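Local coordinates for protein salivary cystatin-L (Ixodes scapularis, PDB 4ZM8) that inhibits papain-like cysteine proteases of the host, notably cathepsins L and S, and so dampens the immune response to tick saliva, at residues 75-78 and 79-82. Sequence-based numbering, arbitrary orientation.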
ATOM      1  N   THR A  75       5.339 -15.419  24.812  1.00 38.05           N
ATOM      2  CA  THR A  75       6.257 -14.946  23.784  1.00 37.21           C
ATOM      3  C   THR A  75       6.532 -16.012  22.738  1.00 34.73           C
ATOM      4  O   THR A  75       7.132 -17.038  23.040  1.00 36.07           O
ATOM      5  CB  THR A  75       7.602 -14.501  24.386  1.00 38.30           C
ATOM      6  OG1 THR A  75       7.408 -13.347  25.219  1.00 39.89           O
ATOM      7  CG2 THR A  75       8.585 -14.165  23.275  1.00 38.41           C
ATOM      8  N   TYR A  76       6.103 -15.755  21.509  1.00 36.01           N
ATOM      9  CA  TYR A  76       6.334 -16.676  20.404  1.00 37.80           C
ATOM     10  C   TYR A  76       7.818 -16.928  20.166  1.00 31.88           C
ATOM     11  O   TYR A  76       8.632 -16.013  20.242  1.00 38.17           O
ATOM     12  CB  TYR A  76       5.701 -16.145  19.109  1.00 37.37           C
ATOM     13  CG  TYR A  76       5.886 -17.088  17.947  1.00 34.40           C
ATOM     14  CD1 TYR A  76       4.991 -18.130  17.731  1.00 35.71           C
ATOM     15  CD2 TYR A  76       6.965 -16.955  17.078  1.00 31.71           C
ATOM     16  CE1 TYR A  76       5.157 -19.010  16.683  1.00 37.54           C
ATOM     17  CE2 TYR A  76       7.144 -17.823  16.024  1.00 36.08           C
ATOM     18  CZ  TYR A  76       6.235 -18.854  15.827  1.00 41.63           C
ATOM     19  OH  TYR A  76       6.396 -19.732  14.777  1.00 35.24           O
ATOM     20  N   ASN A  77       8.162 -18.172  19.871  1.00 29.61           N
ATOM     21  CA  ASN A  77       9.528 -18.534  19.504  1.00 33.38           C
ATOM     22  C   ASN A  77       9.493 -19.666  18.487  1.00 39.01           C
ATOM     23  O   ASN A  77       9.031 -20.771  18.799  1.00 38.35           O
ATOM     24  CB  ASN A  77      10.343 -18.942  20.736  1.00 31.74           C
ATOM     25  CG  ASN A  77      11.794 -19.255  20.405  1.00 35.89           C
ATOM     26  OD1 ASN A  77      12.223 -19.112  19.265  1.00 47.24           O
ATOM     27  ND2 ASN A  77      12.561 -19.663  21.408  1.00 33.34           N
ATOM     28  N   LYS A  78       9.982 -19.386  17.280  1.00 35.77           N
ATOM     29  CA  LYS A  78       9.935 -20.343  16.186  1.00 35.40           C
ATOM     30  C   LYS A  78      10.402 -21.727  16.642  1.00 36.88           C
ATOM     31  O   LYS A  78       9.875 -22.737  16.186  1.00 35.99           O
ATOM     32  CB  LYS A  78      10.773 -19.858  14.989  1.00 36.90           C
ATOM     33  CG  LYS A  78      12.260 -20.189  15.058  1.00 42.06           C
ATOM     34  CD  LYS A  78      13.030 -19.759  13.799  1.00 49.00           C
ATOM     35  CE  LYS A  78      13.019 -18.238  13.579  1.00 47.77           C
ATOM     36  NZ  LYS A  78      13.950 -17.472  14.473  1.00 56.22           N
ATOM     37  N   ASP A  79      11.327 -21.772  17.593  1.00 35.65           N
ATOM     38  CA  ASP A  79      11.939 -23.040  17.985  1.00 39.56           C
ATOM     39  C   ASP A  79      11.149 -23.755  19.076  1.00 37.37           C
ATOM     40  O   ASP A  79      11.264 -24.964  19.244  1.00 35.15           O
ATOM     41  CB  ASP A  79      13.377 -22.803  18.436  1.00 39.61           C
ATOM     42  CG  ASP A  79      14.179 -22.068  17.394  1.00 38.35           C
ATOM     43  OD1 ASP A  79      14.585 -22.727  16.413  1.00 32.64           O
ATOM     44  OD2 ASP A  79      14.365 -20.832  17.536  1.00 38.63           O
ATOM     45  N   THR A  80      10.323 -23.003  19.788  1.00 37.57           N
ATOM     46  CA  THR A  80       9.520 -23.547  20.873  1.00 32.73           C
ATOM     47  C   THR A  80       8.065 -23.767  20.465  1.00 31.39           C
ATOM     48  O   THR A  80       7.455 -24.773  20.809  1.00 32.08           O
ATOM     49  CB  THR A  80       9.582 -22.614  22.082  1.00 32.07           C
ATOM     50  OG1 THR A  80      10.877 -22.729  22.667  1.00 35.28           O
ATOM     51  CG2 THR A  80       8.506 -22.951  23.120  1.00 27.65           C
ATOM     52  N   CYS A  81       7.510 -22.835  19.712  1.00 28.04           N
ATOM     53  CA  CYS A  81       6.116 -22.949  19.341  1.00 27.98           C
ATOM     54  C   CYS A  81       5.928 -23.773  18.070  1.00 27.83           C
ATOM     55  O   CYS A  81       5.633 -23.240  17.009  1.00 31.61           O
ATOM     56  CB  CYS A  81       5.521 -21.552  19.184  1.00 37.55           C
ATOM     57  SG  CYS A  81       5.666 -20.561  20.708  1.00 41.89           S
ATOM     58  N   LEU A  82       6.085 -25.086  18.196  1.00 26.04           N
ATOM     59  CA  LEU A  82       5.994 -26.009  17.067  1.00 22.16           C
ATOM     60  C   LEU A  82       4.553 -26.369  16.700  1.00 23.48           C
ATOM     61  O   LEU A  82       3.624 -26.160  17.486  1.00 23.97           O
ATOM     62  CB  LEU A  82       6.769 -27.275  17.392  1.00 25.12           C
ATOM     63  CG  LEU A  82       8.247 -27.028  17.639  1.00 26.69           C
ATOM     64  CD1 LEU A  82       8.892 -28.290  18.179  1.00 21.26           C
ATOM     65  CD2 LEU A  82       8.916 -26.541  16.348  1.00 23.26           C
TER
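C81 comes up against the ring of Y76 obliquely. The methylene carries the closest touch, C81 CB to Y76 CE1 at 3.6 Å, while C81 SG stands 4.6 Å from the centroid of the Y76 ring and 40° off its normal, a Cys sulfur-aromatic contact. Two torsions bring the groups together: Y76 holds CG opposite its own N (chi1 -178°), and C81 swings SG back beside its N. That sulfur is half of the disulfide to C70, which ties the turn to an earlier part of the same loop between strands 39-68 and 90-99. In the crystallised dimer, a form that probably does not occur in vivo, Y76 OH hydrogen-bonds H24 and T42 of the second subunit, whose F40 packs edge-to-face with Y76.

N77 to T80 form a type I beta turn, closed by T80 N, which lies 2.8 Å from N77 O and above its carbonyl plane. C81 N meets the same N77 O almost head-on at 2.7 Å, with a C=O...N angle of 166°, and closes a wider alpha turn. C81 is then the centre of an inverse gamma turn, with a weak bond from L82 N to T80 O. The N77 side chain adds an Asx turn, D79 N to N77 OD1 at 3.3 Å. This bond is almost straight at hydrogen, yet the nitrogen lies well above the amide plane. The D79 carboxylate is turned nearly perpendicular to that amide. K78 and D79 extend side by side in the same direction, with CG of the lysine against OD2. Bends at chi3 and chi4 leave K78 NZ 4.6 Å from D79 OD2, beyond a salt bridge, though a weak attraction is possible.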